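Local coordinates for CMP/dCMP-type deaminase domain-containing protein (Aspergillus oryzae RIB40, PDB 7DRY) that probably deaminates a pyrimidine intermediate of riboflavin biosynthesis, using a zinc ion held in a cytidine deaminase fold, at residues A62-C65 with C66-Y70; G108-C112 with V113-I117; T50-T53 with M54-A57; H5-Y8 with L9-L13. One frame throughout, in Å; residues are numbered along the deposited sequence. Where two conformers were deposited one is given.

How the contacts relate
From the N terminus, contact 4 comes first, on helix 5-16, followed by contact 3 at the end of strand 46-52, contact 1 on helix 62-73 and contact 2 at the start of helix 112-117. Each is a local contact whose two segments adjoin, so none closes a long loop; the four run in series, neither nesting nor crossing. Contact 3 turns the edge strand toward the helix of contact 1, and the two touch through Asn69 and Glu55. Contact 1 also meets contact 2, Gln64 and Leu67 lying against Arg115, and Glu63 against Cys112 beside the zinc. Contact 4 touches none of the others; its centre is about 22 Å from that of contact 2.

Contact 1. Residues A62-C65 with C66-Y70; sequences AEQC and CLSNY
Ser68 meets the carbonyl of Gln64 across one turn of helix 62-73, the helix of the cytidine deaminase fold that opens with the Ala-Glu of the His-Ala-Glu zinc motif. Backbone hydrogen bonds hold the turns together in the regular alpha-helical pattern: Cys66 N to Ala62 O, Leu67 N to Glu63 O, Ser68 N to Gln64 O and Asn69 N to Cys65 O. Among them, Ser68 N lies 2.8 Å from Gln64 O. The Ser68 hydroxyl stands beside its own backbone N (chi1 -72°), which brings OG to 3.1 Å from the same Gln64 O.

The carbon atoms of the side chains lie against carbonyl oxygens of the preceding turn. Leu67 CG sits 3.5 Å from Glu63 O, and Cys66 CB comes within 3.4 Å of Ala62 O. Beyond the helix, Cys66 rests on Met95 of strand 91-97 and Leu67 on Arg115, joining the sheet to helix 112-117.

The polar ends find their partners beyond the two segments. Gln64 OE1 accepts from His61 N and from Arg105, an arrangement that ties this side chain to a zinc ligand's backbone, while the Glu63 side chain reaches to about 4 Å from the zinc. Asn69 ND2 donates to Thr50 O on strand 46-52 rather than along its own helix, even though Asn69 CG is only 3.0 Å from Cys65 O.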
loop_
_atom_site.group_PDB
_atom_site.type_symbol
_atom_site.label_atom_id
_atom_site.label_comp_id
_atom_site.label_asym_id
_atom_site.label_seq_id
_atom_site.Cartn_x
_atom_site.Cartn_y
_atom_site.Cartn_z
ATOM N N ALA A 62 3.786 5.098 -0.699
ATOM C CA ALA A 62 4.405 3.842 -0.270
ATOM C C ALA A 62 4.239 2.743 -1.313
ATOM O O ALA A 62 5.199 2.020 -1.627
ATOM C CB ALA A 62 3.785 3.388 1.047
ATOM N N GLU A 63 3.010 2.562 -1.818
ATOM C CA GLU A 63 2.771 1.492 -2.785
ATOM C C GLU A 63 3.526 1.765 -4.069
ATOM O O GLU A 63 4.046 0.837 -4.708
ATOM C CB GLU A 63 1.269 1.384 -3.078
ATOM C CG GLU A 63 0.380 1.243 -1.836
ATOM C CD GLU A 63 -0.157 2.578 -1.318
ATOM O OE1 GLU A 63 0.623 3.432 -0.864
ATOM O OE2 GLU A 63 -1.379 2.779 -1.358
ATOM N N GLN A 64 3.576 3.040 -4.461
ATOM C CA GLN A 64 4.375 3.474 -5.600
ATOM C C GLN A 64 5.838 3.093 -5.415
ATOM O O GLN A 64 6.455 2.494 -6.303
ATOM C CB GLN A 64 4.223 4.992 -5.731
ATOM C CG GLN A 64 5.023 5.666 -6.830
ATOM C CD GLN A 64 4.755 7.162 -6.880
ATOM O OE1 GLN A 64 4.145 7.733 -5.971
ATOM N NE2 GLN A 64 5.200 7.801 -7.952
ATOM N N CYS A 65 6.409 3.423 -4.257
ATOM C CA CYS A 65 7.812 3.102 -4.012
ATOM C C CYS A 65 8.032 1.595 -3.955
ATOM O O CYS A 65 9.057 1.094 -4.428
ATOM C CB CYS A 65 8.245 3.747 -2.702
ATOM S SG CYS A 65 8.481 5.545 -2.914
ATOM N N CYS A 66 7.095 0.859 -3.360
ATOM C CA CYS A 66 7.219 -0.594 -3.293
ATOM C C CYS A 66 7.342 -1.195 -4.690
ATOM O O CYS A 66 8.219 -2.035 -4.956
ATOM C CB CYS A 66 5.988 -1.137 -2.566
ATOM S SG CYS A 66 5.960 -2.928 -2.327
ATOM N N LEU A 67 6.474 -0.761 -5.603
ATOM C CA LEU A 67 6.512 -1.274 -6.970
ATOM C C LEU A 67 7.725 -0.755 -7.724
ATOM O O LEU A 67 8.352 -1.499 -8.493
ATOM C CB LEU A 67 5.223 -0.884 -7.697
ATOM C CG LEU A 67 3.964 -1.581 -7.171
ATOM C CD1 LEU A 67 2.698 -0.961 -7.751
ATOM C CD2 LEU A 67 3.998 -3.067 -7.457
ATOM N N SER A 68 8.076 0.517 -7.520
ATOM C CA SER A 68 9.205 1.085 -8.244
ATOM C C SER A 68 10.524 0.472 -7.791
ATOM O O SER A 68 11.443 0.313 -8.603
ATOM C CB SER A 68 9.224 2.592 -8.028
ATOM O OG SER A 68 8.164 3.206 -8.738
ATOM N N ASN A 69 10.649 0.131 -6.504
ATOM C CA ASN A 69 11.850 -0.553 -6.039
ATOM C C ASN A 69 12.029 -1.867 -6.785
ATOM O O ASN A 69 13.131 -2.194 -7.247
ATOM C CB ASN A 69 11.734 -0.834 -4.541
ATOM C CG ASN A 69 11.919 0.399 -3.690
ATOM O OD1 ASN A 69 12.521 1.380 -4.107
ATOM N ND2 ASN A 69 11.414 0.336 -2.467
ATOM N N TYR A 70 10.941 -2.636 -6.923
ATOM C CA TYR A 70 11.012 -3.898 -7.643
ATOM C C TYR A 70 11.376 -3.669 -9.106
ATOM O O TYR A 70 12.221 -4.379 -9.663
ATOM C CB TYR A 70 9.683 -4.641 -7.515
ATOM C CG TYR A 70 9.765 -6.087 -7.956
ATOM C CD1 TYR A 70 10.109 -7.097 -7.064
ATOM C CD2 TYR A 70 9.506 -6.451 -9.275
ATOM C CE1 TYR A 70 10.183 -8.410 -7.464
ATOM C CE2 TYR A 70 9.577 -7.769 -9.674
ATOM C CZ TYR A 70 9.916 -8.742 -8.763
ATOM O OH TYR A 70 9.994 -10.060 -9.174
#

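Contact 2. Residues G108-C112 with V113-I117; sequences GNLPC and VQRII. With ZN (zinc ion), chain B.
Pro111 takes the N-cap position of helix 112-117, its O receiving Arg115 N at 3.2 Å in the carbonyl plane, and in the next bond Cys112 O receives Ile116 N at 2.9 Å. Arg115 runs back alongside Leu110, in the opposite direction, its chain extended from CG to NE. Leu110 CB lies over one face of the guanidinium, 3.9 Å from NH1. A water at the edge of that group, in its plane, accepts from Arg115 NE at 2.8 Å and donates to Leu110 O at 2.7 Å, backed by a weak bond from NH1 to the same carbonyl. Leu110 CD1 packs on Gln114 CB. The bend of Gln114 at chi2 (87°) brings its amide over the proline, with OE1 3.1 Å from Pro111 CB; this oxygen is buried without a polar partner in the model, while NE2 makes a weak bond to Gly103 O. Cys112 SG binds zinc at 2.3 Å, together with His61, Cys102 and a water 2.5 Å from the metal. One histidine, two cysteines and a water make the zinc site known from cytidine deaminases, and the helix N terminus under Cys112 probably helps to stabilise negative charge on its sulfur.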
loop_
_atom_site.group_PDB
_atom_site.type_symbol
_atom_site.label_atom_id
_atom_site.label_comp_id
_atom_site.label_asym_id
_atom_site.label_seq_id
_atom_site.Cartn_x
_atom_site.Cartn_y
_atom_site.Cartn_z
ATOM N N GLY A 108 -0.637 15.621 -9.879
ATOM C CA GLY A 108 -1.025 14.953 -11.099
ATOM C C GLY A 108 -0.554 13.526 -11.216
ATOM O O GLY A 108 -0.705 12.911 -12.274
ATOM N N ASN A 109 0.012 12.972 -10.148
ATOM C CA ASN A 109 0.589 11.639 -10.220
ATOM C C ASN A 109 -0.500 10.573 -10.208
ATOM O O ASN A 109 -1.552 10.731 -9.581
ATOM C CB ASN A 109 1.554 11.416 -9.058
ATOM C CG ASN A 109 2.754 12.333 -9.124
ATOM O OD1 ASN A 109 3.627 12.170 -9.978
ATOM N ND2 ASN A 109 2.807 13.307 -8.223
ATOM N N LEU A 110 -0.236 9.483 -10.920
ATOM C CA LEU A 110 -1.198 8.394 -11.007
ATOM C C LEU A 110 -1.474 7.853 -9.608
ATOM O O LEU A 110 -0.525 7.596 -8.854
ATOM C CB LEU A 110 -0.629 7.273 -11.871
ATOM C CG LEU A 110 -1.617 6.148 -12.188
ATOM C CD1 LEU A 110 -2.754 6.664 -13.065
ATOM C CD2 LEU A 110 -0.917 4.970 -12.855
ATOM N N PRO A 111 -2.734 7.685 -9.214
ATOM C CA PRO A 111 -3.010 7.175 -7.868
ATOM C C PRO A 111 -2.584 5.718 -7.715
ATOM O O PRO A 111 -2.305 4.997 -8.674
ATOM C CB PRO A 111 -4.519 7.358 -7.703
ATOM C CG PRO A 111 -4.874 8.430 -8.699
ATOM C CD PRO A 111 -3.961 8.172 -9.868
ATOM N N CYS A 112 -2.548 5.284 -6.461
ATOM C CA CYS A 112 -1.928 4.005 -6.142
ATOM C C CYS A 112 -2.802 2.842 -6.594
ATOM O O CYS A 112 -2.286 1.809 -7.026
ATOM C CB CYS A 112 -1.706 3.948 -4.634
ATOM S SG CYS A 112 -0.259 4.890 -4.121
ATOM N N VAL A 113 -4.128 2.993 -6.519
ATOM C CA VAL A 113 -5.008 1.913 -6.960
ATOM C C VAL A 113 -4.792 1.618 -8.438
ATOM O O VAL A 113 -4.785 0.454 -8.862
ATOM C CB VAL A 113 -6.478 2.229 -6.627
ATOM C CG1 VAL A 113 -7.413 1.285 -7.368
ATOM C CG2 VAL A 113 -6.710 2.121 -5.134
ATOM N N GLN A 114 -4.581 2.662 -9.241
ATOM C CA GLN A 114 -4.331 2.455 -10.663
ATOM C C GLN A 114 -2.990 1.768 -10.897
ATOM O O GLN A 114 -2.875 0.923 -11.794
ATOM C CB GLN A 114 -4.417 3.792 -11.396
ATOM C CG GLN A 114 -5.850 4.353 -11.533
ATOM C CD GLN A 114 -6.298 5.197 -10.338
ATOM O OE1 GLN A 114 -5.870 4.979 -9.208
ATOM N NE2 GLN A 114 -7.174 6.168 -10.594
ATOM N N ARG A 115 -1.965 2.113 -10.103
ATOM C CA ARG A 115 -0.690 1.396 -10.173
ATOM C C ARG A 115 -0.871 -0.077 -9.825
ATOM O O ARG A 115 -0.231 -0.949 -10.424
ATOM C CB ARG A 115 0.345 2.018 -9.231
ATOM C CG ARG A 115 0.731 3.439 -9.557
ATOM C CD ARG A 115 1.792 3.943 -8.564
ATOM N NE ARG A 115 1.834 5.390 -8.629
ATOM C CZ ARG A 115 2.528 6.083 -9.527
ATOM N NH1 ARG A 115 2.456 7.406 -9.533
ATOM N NH2 ARG A 115 3.311 5.459 -10.394
ATOM N N ILE A 116 -1.742 -0.369 -8.856
ATOM C CA ILE A 116 -2.002 -1.751 -8.461
ATOM C C ILE A 116 -2.771 -2.489 -9.555
ATOM O O ILE A 116 -2.430 -3.620 -9.926
ATOM C CB ILE A 116 -2.750 -1.773 -7.117
ATOM C CG1 ILE A 116 -1.830 -1.326 -5.984
ATOM C CG2 ILE A 116 -3.349 -3.158 -6.847
ATOM C CD1 ILE A 116 -2.597 -0.900 -4.744
ATOM N N ILE A 117 -3.818 -1.859 -10.094
ATOM C CA ILE A 117 -4.648 -2.508 -11.107
ATOM C C ILE A 117 -3.832 -2.853 -12.345
ATOM O O ILE A 117 -4.038 -3.901 -12.972
ATOM C CB ILE A 117 -5.863 -1.625 -11.449
ATOM C CG1 ILE A 117 -6.844 -1.614 -10.276
ATOM C CG2 ILE A 117 -6.538 -2.094 -12.745
ATOM C CD1 ILE A 117 -7.919 -0.564 -10.412
HETATM ZN ZN ZN B . -1.367 6.553 -2.958
HETATM O O HOH W 1 0.555 6.843 -6.552
HETATM O O HOH W 2 -2.113 6.252 -0.561
#

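Contact 3. Residues T50-T53 with M54-A57; sequences TGYT and MELA
Glu55 and Tyr52 hold each other by two hydrogen bonds of opposite sense. Glu55 N donates to Tyr52 O at 3.1 Å, and Tyr52 N in return donates to Glu55 OE1 at 3.2 Å, meeting that oxygen from above the carboxylate, 44° out of its plane. The same OE1 accepts from Asn69 of helix 62-73, which gives it two donors. The other oxygen, OE2, accepts a hydrogen bond from a water at 2.9 Å, and this water is also bonded to Thr50 OG1. A second water donates to Glu55 O at 2.8 Å and makes a weak link to Tyr52 OH.

The bond from Glu55 N closes a type II beta turn from Tyr52 to Glu55, with Met54 at its third position in the left-handed region. The turn ends strand 46-52, an edge strand of the deaminase sheet, and sends the chain toward helix 62-73 and its zinc motif. The buried Thr53 anchors it, its OG1 bonded to Phe26 O and Val28 N.

Around this polar frame lies the packing. With CG set between the backbone N and the carbonyl carbon (chi1 57°), the Tyr52 ring presents one face to Glu55, whose CB sits over its centre in a CH-pi contact, 3.5 Å from the centroid. The extended acid chain then crosses the ring, bringing CD to 3.5 Å from Tyr52 CE1, its carboxylate stacked 18° from parallel. Within the turn, Thr53 CG2 touches Met54 CG at 3.9 Å, the two side chains crossing.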
loop_
_atom_site.group_PDB
_atom_site.type_symbol
_atom_site.label_atom_id
_atom_site.label_comp_id
_atom_site.label_asym_id
_atom_site.label_seq_id
_atom_site.Cartn_x
_atom_site.Cartn_y
_atom_site.Cartn_z
ATOM N N THR A 50 9.239 -4.058 -0.689
ATOM C CA THR A 50 8.771 -3.154 0.360
ATOM C C THR A 50 8.920 -1.724 -0.137
ATOM O O THR A 50 9.687 -1.456 -1.061
ATOM C CB THR A 50 9.568 -3.291 1.679
ATOM O OG1 THR A 50 10.887 -2.735 1.515
ATOM C CG2 THR A 50 9.691 -4.748 2.116
ATOM N N GLY A 51 8.198 -0.800 0.500
ATOM C CA GLY A 51 8.397 0.615 0.207
ATOM C C GLY A 51 7.710 1.481 1.237
ATOM O O GLY A 51 6.898 1.017 2.041
ATOM N N TYR A 52 8.067 2.765 1.223
ATOM C CA TYR A 52 7.439 3.719 2.125
ATOM C C TYR A 52 7.381 5.096 1.474
ATOM O O TYR A 52 8.093 5.381 0.507
ATOM C CB TYR A 52 8.158 3.777 3.482
ATOM C CG TYR A 52 9.625 4.115 3.408
ATOM C CD1 TYR A 52 10.589 3.121 3.286
ATOM C CD2 TYR A 52 10.050 5.432 3.489
ATOM C CE1 TYR A 52 11.936 3.448 3.232
ATOM C CE2 TYR A 52 11.389 5.763 3.428
ATOM C CZ TYR A 52 12.326 4.755 3.297
ATOM O OH TYR A 52 13.670 5.080 3.252
ATOM N N THR A 53 6.514 5.949 2.019
ATOM C CA THR A 53 6.293 7.271 1.442
ATOM C C THR A 53 7.608 8.038 1.343
ATOM O O THR A 53 8.356 8.145 2.317
ATOM C CB THR A 53 5.342 8.041 2.354
ATOM O OG1 THR A 53 4.090 7.348 2.433
ATOM C CG2 THR A 53 5.118 9.464 1.835
ATOM N N MET A 54 7.885 8.589 0.166
ATOM C CA MET A 54 9.028 9.469 -0.063
ATOM C C MET A 54 10.363 8.764 0.104
ATOM O O MET A 54 11.399 9.416 0.263
ATOM C CB MET A 54 8.948 10.775 0.736
ATOM C CG MET A 54 7.865 11.691 0.171
ATOM S SD MET A 54 7.584 13.155 1.168
ATOM C CE MET A 54 6.436 14.057 0.127
ATOM N N GLU A 55 10.354 7.432 0.052
ATOM C CA GLU A 55 11.598 6.683 -0.052
ATOM C C GLU A 55 12.329 7.074 -1.321
ATOM O O GLU A 55 13.546 7.282 -1.313
ATOM C CB GLU A 55 11.262 5.193 -0.064
ATOM C CG GLU A 55 12.456 4.244 -0.138
ATOM C CD GLU A 55 12.014 2.794 -0.159
ATOM O OE1 GLU A 55 10.822 2.546 -0.425
ATOM O OE2 GLU A 55 12.858 1.913 0.102
ATOM N N LEU A 56 11.603 7.181 -2.423
ATOM C CA LEU A 56 12.174 7.635 -3.678
ATOM C C LEU A 56 11.917 9.127 -3.842
ATOM O O LEU A 56 10.902 9.654 -3.377
ATOM C CB LEU A 56 11.561 6.847 -4.839
ATOM C CG LEU A 56 11.698 5.340 -4.593
ATOM C CD1 LEU A 56 11.061 4.535 -5.704
ATOM C CD2 LEU A 56 13.172 4.945 -4.402
ATOM N N ALA A 57 12.856 9.803 -4.512
ATOM C CA ALA A 57 12.819 11.255 -4.659
ATOM C C ALA A 57 11.468 11.745 -5.159
ATOM O O ALA A 57 10.806 11.085 -5.963
ATOM C CB ALA A 57 13.901 11.696 -5.646
HETATM O O HOH W 3 11.553 0.012 1.906
HETATM O O HOH W 4 15.295 7.084 0.888
#

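Contact 4. Residues H5-Y8 with L9-L13; sequences HAKY and LRECL
Tyr8 and Glu11 bring two flat groups together almost perpendicularly: the ring and carboxylate planes stand 86° apart, and Glu11 OE1 approaches Tyr8 CD1 obliquely at 3.6 Å. Elsewhere the Tyr8 ring stacks with Tyr96, and its OH is bonded to Asp45. In the conformer described here, the Arg10 guanidinium lays one face on the preceding turn, where Lys7 CA is 3.5 Å below NH2 and Ala6 O lies under the same face, offset toward the rim. Its two terminal nitrogens reach different side chains, NH1 approaching Ala6 CB at 3.8 Å and NH2 approaching Lys7 CB at 3.6 Å; the bend at chi3 (-67°) folds the chain back to do so.

Lys7 NZ forms a salt bridge of 2.7 Å with Glu11 OE2, meeting the carboxylate on its anti side, 29° out of plane.

Backbone bonds join each residue from His5 to Tyr8 to the one four places on; of these Cys12 N to Tyr8 O is 2.8 Å. Leu9 CG lies 3.5 Å from His5 O, and the leucine side chain touches Val160; His5 stacks on Tyr131 while its ND1 bonds to the Tyr96 hydroxyl.

The exposed Lys7, paired with Glu11 at the border of the sheet-facing side, together with His5 and Tyr8 facing strands 29-36, 91-97 and 127-132 and Leu13 turned to helix 164-171, marks an amphipathic helix lying on the central sheet, as the N-terminal helix does in cytidine deaminase folds.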
loop_
_atom_site.group_PDB
_atom_site.type_symbol
_atom_site.label_atom_id
_atom_site.label_comp_id
_atom_site.label_asym_id
_atom_site.label_seq_id
_atom_site.Cartn_x
_atom_site.Cartn_y
_atom_site.Cartn_z
ATOM N N HIS A 5 -1.883 -10.956 9.686
ATOM C CA HIS A 5 -2.105 -9.661 9.050
ATOM C C HIS A 5 -1.699 -8.517 9.957
ATOM O O HIS A 5 -1.104 -7.538 9.489
ATOM C CB HIS A 5 -3.564 -9.524 8.621
ATOM C CG HIS A 5 -4.043 -10.680 7.809
ATOM N ND1 HIS A 5 -3.313 -11.202 6.766
ATOM C CD2 HIS A 5 -5.171 -11.426 7.892
ATOM C CE1 HIS A 5 -3.967 -12.224 6.242
ATOM N NE2 HIS A 5 -5.101 -12.376 6.903
ATOM N N ALA A 6 -2.011 -8.618 11.250
ATOM C CA ALA A 6 -1.621 -7.569 12.182
ATOM C C ALA A 6 -0.108 -7.411 12.232
ATOM O O ALA A 6 0.405 -6.286 12.270
ATOM C CB ALA A 6 -2.184 -7.869 13.572
ATOM N N LYS A 7 0.629 -8.525 12.223
ATOM C CA LYS A 7 2.085 -8.431 12.266
ATOM C C LYS A 7 2.634 -7.769 11.010
ATOM O O LYS A 7 3.525 -6.915 11.092
ATOM C CB LYS A 7 2.718 -9.809 12.478
ATOM C CG LYS A 7 4.232 -9.744 12.663
ATOM C CD LYS A 7 4.878 -11.123 12.646
ATOM C CE LYS A 7 6.381 -11.027 12.890
ATOM N NZ LYS A 7 6.877 -9.617 12.905
ATOM N N TYR A 8 2.112 -8.141 9.837
ATOM C CA TYR A 8 2.542 -7.468 8.614
ATOM C C TYR A 8 2.249 -5.976 8.676
ATOM O O TYR A 8 3.069 -5.158 8.238
ATOM C CB TYR A 8 1.849 -8.080 7.395
ATOM C CG TYR A 8 2.541 -9.310 6.857
ATOM C CD1 TYR A 8 3.817 -9.229 6.295
ATOM C CD2 TYR A 8 1.931 -10.560 6.910
ATOM C CE1 TYR A 8 4.450 -10.341 5.800
ATOM C CE2 TYR A 8 2.568 -11.691 6.421
ATOM C CZ TYR A 8 3.830 -11.575 5.862
ATOM O OH TYR A 8 4.474 -12.686 5.365
ATOM N N LEU A 9 1.092 -5.594 9.227
ATOM C CA LEU A 9 0.785 -4.168 9.286
ATOM C C LEU A 9 1.703 -3.435 10.253
ATOM O O LEU A 9 2.058 -2.281 10.000
ATOM C CB LEU A 9 -0.688 -3.933 9.598
ATOM C CG LEU A 9 -1.590 -4.238 8.400
ATOM C CD1 LEU A 9 -3.032 -4.059 8.814
ATOM C CD2 LEU A 9 -1.270 -3.365 7.175
ATOM N N ARG A 10 2.105 -4.082 11.351
ATOM C CA ARG A 10 3.082 -3.468 12.244
ATOM C C ARG A 10 4.416 -3.279 11.535
ATOM O O ARG A 10 5.094 -2.262 11.728
ATOM C CB ARG A 10 3.261 -4.317 13.504
ATOM C CG ARG A 10 2.062 -4.292 14.444
ATOM C CD ARG A 10 2.404 -4.895 15.798
ATOM N NE ARG A 10 2.682 -6.327 15.717
ATOM C CZ ARG A 10 1.764 -7.279 15.847
ATOM N NH1 ARG A 10 0.494 -6.956 16.062
ATOM N NH2 ARG A 10 2.114 -8.554 15.760
ATOM N N GLU A 11 4.804 -4.253 10.707
ATOM C CA GLU A 11 6.024 -4.116 9.923
ATOM C C GLU A 11 5.884 -2.992 8.906
ATOM O O GLU A 11 6.838 -2.242 8.663
ATOM C CB GLU A 11 6.349 -5.452 9.246
ATOM C CG GLU A 11 6.773 -6.541 10.237
ATOM C CD GLU A 11 6.823 -7.933 9.634
ATOM O OE1 GLU A 11 6.446 -8.101 8.458
ATOM O OE2 GLU A 11 7.244 -8.868 10.348
ATOM N N CYS A 12 4.692 -2.842 8.326
ATOM C CA CYS A 12 4.443 -1.724 7.427
ATOM C C CYS A 12 4.569 -0.404 8.174
ATOM O O CYS A 12 5.076 0.586 7.631
ATOM C CB CYS A 12 3.023 -1.853 6.881
ATOM S SG CYS A 12 2.843 -3.069 5.546
ATOM N N LEU A 13 4.103 -0.368 9.424
ATOM C CA LEU A 13 4.205 0.866 10.196
ATOM C C LEU A 13 5.662 1.216 10.486
ATOM O O LEU A 13 6.043 2.392 10.442
ATOM C CB LEU A 13 3.379 0.760 11.479
ATOM C CG LEU A 13 3.085 2.063 12.216
ATOM C CD1 LEU A 13 2.357 3.053 11.302
ATOM C CD2 LEU A 13 2.259 1.755 13.450
#